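Local coordinates for protein fatty acid amide hydrolase (Candida albicans, PDB 6KVR) that probably hydrolyses the amides of monocarboxylic acids, fatty acid amides among them, to a carboxylate and ammonium, as an enzyme of the amidase signature family, at residues 137-140 / 146-149; 312-315 / 319-322; 378-383 / 452-457. One frame throughout, in Å; residues are numbered along the deposited sequence.

Contact 1 of 3, residues 137-140 / 146-149; sequences DNYF and TVGP
Val147 lays a single methyl over the ring of Tyr139, and this is the tight half of the contact. CG2 sits 3.6 Å from the centroid of the Tyr139 ring and 16° off its normal, a CH-pi contact over one face. The methyl is shifted toward the rim, so that CG2 of Val147 comes within 3.4 Å of CD1 of Tyr139. The side-chain torsions explain the fit: Val147 CG1 runs anti to its own backbone N (chi1 -172°), which swings CG2 back beside that N and over the tyrosine, while Tyr139 CG is likewise anti to N (chi1 -175°) and carries the ring off the helix toward the loop. Backbone closes in too, with Thr146 C 3.8 Å from CE1 of Tyr139. Val147 N is hydrogen-bonded to ND1 of His151, a bond that ties the loop to its own later part, and the Tyr139 ring also meets that of His143 with the planes steeply inclined.

The other half is looser. Phe140 and Thr146 run next to each other in the same direction, and their closest approach is CD1 of Phe140 to CG2 of Thr146, 4.0 Å. No hydrogen bond crosses the contact, and all four touching residues keep part of their surface in solvent. At the start of this helical segment, the carboxylate of Asp137 bonds to the backbone N of Ser100 and of Val101. The whole is a helix-to-strand connection of the amidase signature fold: helix 126-143 ends, and the chain passes beside its last turns and away from it before entering strand 155-158 of the central sheet.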
loop_
_atom_site.group_PDB
_atom_site.type_symbol
_atom_site.label_atom_id
_atom_site.label_comp_id
_atom_site.label_asym_id
_atom_site.label_seq_id
_atom_site.Cartn_x
_atom_site.Cartn_y
_atom_site.Cartn_z
ATOM N N ASP A 137 -7.733 18.513 -33.623
ATOM C CA ASP A 137 -7.857 18.345 -35.064
ATOM C C ASP A 137 -6.657 18.953 -35.783
ATOM O O ASP A 137 -6.161 18.376 -36.757
ATOM C CB ASP A 137 -9.174 18.958 -35.549
ATOM C CG ASP A 137 -10.395 18.049 -35.276
ATOM O OD1 ASP A 137 -10.238 16.799 -35.198
ATOM O OD2 ASP A 137 -11.517 18.586 -35.125
ATOM N N ASN A 138 -6.153 20.097 -35.296
ATOM C CA ASN A 138 -4.922 20.662 -35.853
ATOM C C ASN A 138 -3.782 19.660 -35.779
ATOM O O ASN A 138 -3.050 19.457 -36.757
ATOM C CB ASN A 138 -4.532 21.933 -35.112
ATOM C CG ASN A 138 -5.498 23.061 -35.354
ATOM O OD1 ASN A 138 -5.538 24.029 -34.589
ATOM N ND2 ASN A 138 -6.306 22.939 -36.411
ATOM N N TYR A 139 -3.615 19.030 -34.614
ATOM C CA TYR A 139 -2.549 18.054 -34.438
ATOM C C TYR A 139 -2.704 16.896 -35.415
ATOM O O TYR A 139 -1.720 16.434 -36.004
ATOM C CB TYR A 139 -2.549 17.565 -32.987
ATOM C CG TYR A 139 -1.415 16.636 -32.626
ATOM C CD1 TYR A 139 -1.464 15.288 -32.969
ATOM C CD2 TYR A 139 -0.313 17.096 -31.921
ATOM C CE1 TYR A 139 -0.450 14.433 -32.642
ATOM C CE2 TYR A 139 0.715 16.242 -31.586
ATOM C CZ TYR A 139 0.638 14.910 -31.951
ATOM O OH TYR A 139 1.649 14.039 -31.633
ATOM N N PHE A 140 -3.935 16.417 -35.599
ATOM C CA PHE A 140 -4.169 15.291 -36.498
ATOM C C PHE A 140 -3.809 15.649 -37.939
ATOM O O PHE A 140 -3.205 14.841 -38.658
ATOM C CB PHE A 140 -5.628 14.848 -36.408
ATOM C CG PHE A 140 -5.934 13.609 -37.192
ATOM C CD1 PHE A 140 -5.494 12.375 -36.757
ATOM C CD2 PHE A 140 -6.665 13.680 -38.358
ATOM C CE1 PHE A 140 -5.782 11.234 -37.479
ATOM C CE2 PHE A 140 -6.958 12.551 -39.081
ATOM C CZ PHE A 140 -6.520 11.325 -38.643
ATOM N N THR A 146 -2.919 10.539 -34.009
ATOM C CA THR A 146 -3.493 11.168 -32.832
ATOM C C THR A 146 -2.438 11.360 -31.744
ATOM O O THR A 146 -1.348 10.785 -31.787
ATOM C CB THR A 146 -4.661 10.343 -32.309
ATOM O OG1 THR A 146 -4.259 8.981 -32.181
ATOM C CG2 THR A 146 -5.839 10.438 -33.282
ATOM N N VAL A 147 -2.780 12.215 -30.776
ATOM C CA VAL A 147 -1.912 12.492 -29.638
ATOM C C VAL A 147 -1.768 11.288 -28.719
ATOM O O VAL A 147 -0.763 11.174 -28.009
ATOM C CB VAL A 147 -2.466 13.701 -28.857
ATOM C CG1 VAL A 147 -1.497 14.146 -27.784
ATOM C CG2 VAL A 147 -2.765 14.845 -29.806
ATOM N N GLY A 148 -2.755 10.390 -28.701
ATOM C CA GLY A 148 -2.769 9.275 -27.780
ATOM C C GLY A 148 -4.121 8.591 -27.840
ATOM O O GLY A 148 -4.990 8.990 -28.617
ATOM N N PRO A 149 -4.336 7.565 -27.008
ATOM C CA PRO A 149 -5.531 6.712 -27.170
ATOM C C PRO A 149 -6.846 7.351 -26.751
ATOM O O PRO A 149 -7.895 6.732 -26.973
ATOM C CB PRO A 149 -5.220 5.501 -26.284
ATOM C CG PRO A 149 -4.257 6.011 -25.286
ATOM C CD PRO A 149 -3.420 7.048 -25.978
#

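Contact 2 of 3, residues 312-315 / 319-322; sequences AYIN and PWES
Tyr313 OH is gripped by two groups, OG1 of Thr186 and the backbone N of Ser278, and these bonds fix the far end of a ring whose CE1 packs on Pro319. CE1 of Tyr313 lies 3.7 Å from CG and 3.8 Å from CB of Pro319, the proline ring coming at the aromatic one obliquely. With CG anti to the backbone N (chi1 -176°), the tyrosine side chain leaves helix 303-317 to pass across the proline at a slant, and Ile189 of helix 185-192 packs against both side chains.

The second half of the contact is made by Trp320. Its six-membered ring reaches back to Ile314, the two side chains crossing at about a right angle: CZ3 is 4.2 Å from CG2 of Ile314, and CH2 approaches the carbonyl O of Ile314 to 3.4 Å. The indole gets there because CG of Trp320 stands between the backbone N and the carbonyl carbon (chi1 56°), folding the side chain back over its own main chain. Within 319-322 a 3-10 turn holds the backbone, Ser322 N bonding to Pro319 O at 3.0 Å.

No hydrogen bond crosses between the segments. Tyr313, Ile314 and Pro319 are buried, whereas the carbonyl O of Trp320 faces the second subunit and takes a hydrogen bond from ND2 of Asn452 there. The chemistry implies a division of labour: the chain after the helix packs on its last turns mainly through apolar side chains, while the tyrosine hydroxyl ties this corner to helix 185-192 and to Ser278, and the tryptophan carbonyl ties it to the second subunit.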
loop_
_atom_site.group_PDB
_atom_site.type_symbol
_atom_site.label_atom_id
_atom_site.label_comp_id
_atom_site.label_asym_id
_atom_site.label_seq_id
_atom_site.Cartn_x
_atom_site.Cartn_y
_atom_site.Cartn_z
ATOM N N ALA A 312 -5.333 2.561 -20.845
ATOM C CA ALA A 312 -4.605 3.745 -21.295
ATOM C C ALA A 312 -3.953 4.473 -20.121
ATOM O O ALA A 312 -2.772 4.844 -20.182
ATOM C CB ALA A 312 -5.544 4.683 -22.055
ATOM N N TYR A 313 -4.718 4.694 -19.045
ATOM C CA TYR A 313 -4.211 5.437 -17.896
ATOM C C TYR A 313 -2.938 4.799 -17.359
ATOM O O TYR A 313 -1.922 5.474 -17.187
ATOM C CB TYR A 313 -5.279 5.505 -16.799
ATOM C CG TYR A 313 -4.903 6.342 -15.579
ATOM C CD1 TYR A 313 -4.081 5.828 -14.571
ATOM C CD2 TYR A 313 -5.373 7.646 -15.435
ATOM C CE1 TYR A 313 -3.750 6.580 -13.463
ATOM C CE2 TYR A 313 -5.040 8.407 -14.337
ATOM C CZ TYR A 313 -4.227 7.869 -13.350
ATOM O OH TYR A 313 -3.904 8.628 -12.246
ATOM N N ILE A 314 -2.972 3.490 -17.109
ATOM C CA ILE A 314 -1.869 2.824 -16.434
ATOM C C ILE A 314 -0.708 2.575 -17.393
ATOM O O ILE A 314 0.429 2.982 -17.125
ATOM C CB ILE A 314 -2.367 1.518 -15.792
ATOM C CG1 ILE A 314 -3.295 1.823 -14.612
ATOM C CG2 ILE A 314 -1.185 0.607 -15.408
ATOM C CD1 ILE A 314 -4.151 0.641 -14.182
ATOM N N ASN A 315 -0.971 1.909 -18.525
ATOM C CA ASN A 315 0.122 1.459 -19.382
ATOM C C ASN A 315 0.732 2.602 -20.185
ATOM O O ASN A 315 1.925 2.562 -20.496
ATOM C CB ASN A 315 -0.357 0.330 -20.308
ATOM C CG ASN A 315 -0.589 -0.976 -19.564
ATOM O OD1 ASN A 315 -0.190 -1.132 -18.401
ATOM N ND2 ASN A 315 -1.230 -1.933 -20.234
ATOM N N PRO A 319 1.345 6.464 -14.081
ATOM C CA PRO A 319 1.189 7.416 -12.967
ATOM C C PRO A 319 2.315 7.356 -11.936
ATOM O O PRO A 319 2.599 8.377 -11.289
ATOM C CB PRO A 319 -0.148 7.001 -12.344
ATOM C CG PRO A 319 -0.304 5.581 -12.713
ATOM C CD PRO A 319 0.294 5.436 -14.069
ATOM N N TRP A 320 2.951 6.190 -11.749
ATOM C CA TRP A 320 4.068 6.100 -10.814
ATOM C C TRP A 320 5.186 7.069 -11.172
ATOM O O TRP A 320 5.978 7.428 -10.296
ATOM C CB TRP A 320 4.621 4.663 -10.748
ATOM C CG TRP A 320 5.032 4.142 -12.075
ATOM C CD1 TRP A 320 6.275 4.216 -12.636
ATOM C CD2 TRP A 320 4.191 3.490 -13.040
ATOM N NE1 TRP A 320 6.263 3.645 -13.888
ATOM C CE2 TRP A 320 4.998 3.189 -14.159
ATOM C CE3 TRP A 320 2.840 3.127 -13.062
ATOM C CZ2 TRP A 320 4.498 2.535 -15.290
ATOM C CZ3 TRP A 320 2.339 2.470 -14.192
ATOM C CH2 TRP A 320 3.167 2.187 -15.288
ATOM N N GLU A 321 5.252 7.528 -12.426
ATOM C CA GLU A 321 6.298 8.471 -12.806
ATOM C C GLU A 321 6.087 9.867 -12.224
ATOM O O GLU A 321 7.046 10.644 -12.153
ATOM C CB GLU A 321 6.405 8.524 -14.330
ATOM C CG GLU A 321 7.138 7.310 -14.888
ATOM C CD GLU A 321 7.469 7.416 -16.371
ATOM O OE1 GLU A 321 7.135 8.442 -17.003
ATOM O OE2 GLU A 321 8.066 6.455 -16.900
ATOM N N SER A 322 4.866 10.210 -11.797
ATOM C CA SER A 322 4.635 11.496 -11.146
ATOM C C SER A 322 3.956 11.389 -9.785
ATOM O O SER A 322 3.874 12.400 -9.078
ATOM C CB SER A 322 3.805 12.428 -12.056
ATOM O OG SER A 322 2.819 11.732 -12.797
#

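Contact 3 of 3, residues 378-383 / 452-457; sequences IEFDPP and NDFMVQ
Phe380 and Phe454 form an offset stack where helix 434-457 packs on the central mixed sheet of the amidase fold, near its outermost strand. That strand, 376-379, is the last on this side of the sheet within the chain.

The aromatic interaction carries the contact. The ring centroids are 4.1 Å apart and the planes inclined by only 6°, and the two side chains come from opposite directions. Phe454 CE2 stands over the centre of the Phe380 ring, while Phe380 CE1 stands over the centre of Phe454, so each ring places one of its carbons above the middle of the other. Both CG atoms run anti to their backbone N, with chi1 -180° for Phe380 and 163° for Phe454, and this sends the two rings out from the outer chain and the helix to meet midway.

Apolar side chains of the sheet adjoin the stack. Ala345 of strand 343-346 touches the side chains of both phenylalanines, and Ile463 of strand 462-466 touches the Phe380 side chain. The selenomethionine at Met455, one residue along the helix from Phe454, also lies on Ile463.

Polar bonds act around the stack and not across it. Backbone hydrogen bonds join Ile378 to Val344 and Ile346, and Phe380 to Ile346, which fastens the outer chain to its neighbouring strand. The Glu379 carboxylate makes a salt bridge with Arg348. In the helix, Val456 N bonds to Asn452 O at 2.9 Å; on another side of it Asn452, Asp453 and Val456 pack against Glu321 of the second subunit.

The Phe380 ring is sandwiched: on the face opposite Phe454, CA of Pro382 sits 3.8 Å above the plane, offset toward the rim.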
loop_
_atom_site.group_PDB
_atom_site.type_symbol
_atom_site.label_atom_id
_atom_site.label_comp_id
_atom_site.label_asym_id
_atom_site.label_seq_id
_atom_site.Cartn_x
_atom_site.Cartn_y
_atom_site.Cartn_z
ATOM N N ILE A 378 -22.639 -19.957 -5.656
ATOM C CA ILE A 378 -22.586 -20.305 -4.243
ATOM C C ILE A 378 -23.435 -19.280 -3.509
ATOM O O ILE A 378 -23.247 -18.074 -3.706
ATOM C CB ILE A 378 -21.137 -20.293 -3.714
ATOM C CG1 ILE A 378 -20.287 -21.353 -4.412
ATOM C CG2 ILE A 378 -21.101 -20.456 -2.206
ATOM C CD1 ILE A 378 -18.820 -21.284 -4.037
ATOM N N GLU A 379 -24.384 -19.749 -2.694
ATOM C CA GLU A 379 -25.175 -18.850 -1.860
ATOM C C GLU A 379 -24.358 -18.526 -0.616
ATOM O O GLU A 379 -23.942 -19.429 0.119
ATOM C CB GLU A 379 -26.533 -19.456 -1.501
ATOM C CG GLU A 379 -27.487 -19.642 -2.692
ATOM C CD GLU A 379 -28.035 -18.329 -3.297
ATOM O OE1 GLU A 379 -28.224 -17.332 -2.565
ATOM O OE2 GLU A 379 -28.301 -18.304 -4.521
ATOM N N PHE A 380 -24.098 -17.239 -0.404
ATOM C CA PHE A 380 -23.019 -16.772 0.460
ATOM C C PHE A 380 -23.592 -15.878 1.552
ATOM O O PHE A 380 -24.196 -14.840 1.256
ATOM C CB PHE A 380 -21.985 -16.014 -0.376
ATOM C CG PHE A 380 -20.817 -15.489 0.400
ATOM C CD1 PHE A 380 -20.232 -16.242 1.407
ATOM C CD2 PHE A 380 -20.270 -14.253 0.081
ATOM C CE1 PHE A 380 -19.135 -15.754 2.099
ATOM C CE2 PHE A 380 -19.175 -13.760 0.763
ATOM C CZ PHE A 380 -18.609 -14.505 1.775
ATOM N N ASP A 381 -23.405 -16.284 2.808
ATOM C CA ASP A 381 -23.813 -15.497 3.963
ATOM C C ASP A 381 -22.571 -14.779 4.497
ATOM O O ASP A 381 -21.792 -15.378 5.251
ATOM C CB ASP A 381 -24.433 -16.405 5.033
ATOM C CG ASP A 381 -25.113 -15.633 6.148
ATOM O OD1 ASP A 381 -24.917 -14.398 6.253
ATOM O OD2 ASP A 381 -25.858 -16.271 6.923
ATOM N N PRO A 382 -22.338 -13.518 4.138
ATOM C CA PRO A 382 -21.006 -12.915 4.325
ATOM C C PRO A 382 -20.712 -12.663 5.792
ATOM O O PRO A 382 -21.542 -12.098 6.516
ATOM C CB PRO A 382 -21.106 -11.601 3.538
ATOM C CG PRO A 382 -22.556 -11.257 3.587
ATOM C CD PRO A 382 -23.288 -12.583 3.512
ATOM N N PRO A 383 -19.541 -13.071 6.268
ATOM C CA PRO A 383 -19.260 -13.016 7.708
ATOM C C PRO A 383 -18.754 -11.661 8.174
ATOM O O PRO A 383 -18.135 -10.899 7.428
ATOM C CB PRO A 383 -18.175 -14.087 7.895
ATOM C CG PRO A 383 -17.468 -14.122 6.560
ATOM C CD PRO A 383 -18.481 -13.749 5.503
ATOM N N ASN A 452 -10.407 -13.031 1.585
ATOM C CA ASN A 452 -9.520 -13.548 0.554
ATOM C C ASN A 452 -9.390 -15.062 0.688
ATOM O O ASN A 452 -9.436 -15.781 -0.313
ATOM C CB ASN A 452 -8.166 -12.837 0.641
ATOM C CG ASN A 452 -7.152 -13.333 -0.388
ATOM O OD1 ASN A 452 -7.369 -13.253 -1.602
ATOM N ND2 ASN A 452 -6.012 -13.809 0.106
ATOM N N ASP A 453 -9.302 -15.563 1.926
ATOM C CA ASP A 453 -9.235 -17.003 2.147
ATOM C C ASP A 453 -10.507 -17.695 1.682
ATOM O O ASP A 453 -10.464 -18.856 1.261
ATOM C CB ASP A 453 -9.035 -17.308 3.627
ATOM C CG ASP A 453 -7.635 -16.979 4.111
ATOM O OD1 ASP A 453 -6.732 -16.762 3.270
ATOM O OD2 ASP A 453 -7.439 -16.946 5.344
ATOM N N PHE A 454 -11.652 -17.016 1.794
ATOM C CA PHE A 454 -12.902 -17.595 1.321
ATOM C C PHE A 454 -12.860 -17.828 -0.182
ATOM O O PHE A 454 -13.179 -18.922 -0.656
ATOM C CB PHE A 454 -14.086 -16.696 1.681
ATOM C CG PHE A 454 -15.341 -17.010 0.894
ATOM C CD1 PHE A 454 -16.088 -18.147 1.176
ATOM C CD2 PHE A 454 -15.758 -16.183 -0.128
ATOM C CE1 PHE A 454 -17.239 -18.450 0.460
ATOM C CE2 PHE A 454 -16.918 -16.470 -0.850
ATOM C CZ PHE A 454 -17.660 -17.612 -0.552
HETATM N N MSE A 455 -12.461 -16.814 -0.948
HETATM C CA MSE A 455 -12.412 -16.951 -2.393
HETATM C C MSE A 455 -11.267 -17.829 -2.922
HETATM O O MSE A 455 -11.420 -18.464 -3.967
HETATM C CB MSE A 455 -12.346 -15.573 -3.064
HETATM C CG MSE A 455 -13.520 -14.658 -2.700
HETATM SE SE MSE A 455 -13.340 -12.865 -3.403
HETATM C CE MSE A 455 -13.602 -13.304 -5.288
ATOM N N VAL A 456 -10.126 -17.842 -2.225
ATOM C CA VAL A 456 -9.025 -18.717 -2.615
ATOM C C VAL A 456 -9.391 -20.174 -2.349
ATOM O O VAL A 456 -9.380 -21.003 -3.263
ATOM C CB VAL A 456 -7.731 -18.316 -1.880
ATOM C CG1 VAL A 456 -6.638 -19.394 -2.046
ATOM C CG2 VAL A 456 -7.241 -16.962 -2.372
ATOM N N GLN A 457 -9.771 -20.490 -1.106
ATOM C CA GLN A 457 -9.999 -21.865 -0.674
ATOM C C GLN A 457 -11.221 -22.496 -1.319
ATOM O O GLN A 457 -11.294 -23.727 -1.398
ATOM C CB GLN A 457 -10.156 -21.921 0.848
ATOM C CG GLN A 457 -8.844 -21.735 1.595
ATOM C CD GLN A 457 -9.037 -21.532 3.084
ATOM O OE1 GLN A 457 -8.071 -21.531 3.851
ATOM N NE2 GLN A 457 -10.293 -21.358 3.506
#

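Overall arrangement
Contact 2 is the buried one of the three; contacts 1 and 3 lie at the surface. The first two are alike in topology, each packing a helix against the loop that follows it, and they adjoin through Pro149 CG and Ala312 CB, 3.7 Å apart. Contact 3 instead brings together a sheet edge and a helix distant in sequence, its centre about 33 Å from that of contact 2 and about 47 Å from that of contact 1. None has a hydrogen bond between its segments, yet the aromatic chemistry differs: a methyl over a ring, oblique ring packing, and a true stack. Contacts 2 and 3 also touch the second subunit; contact 1 does not.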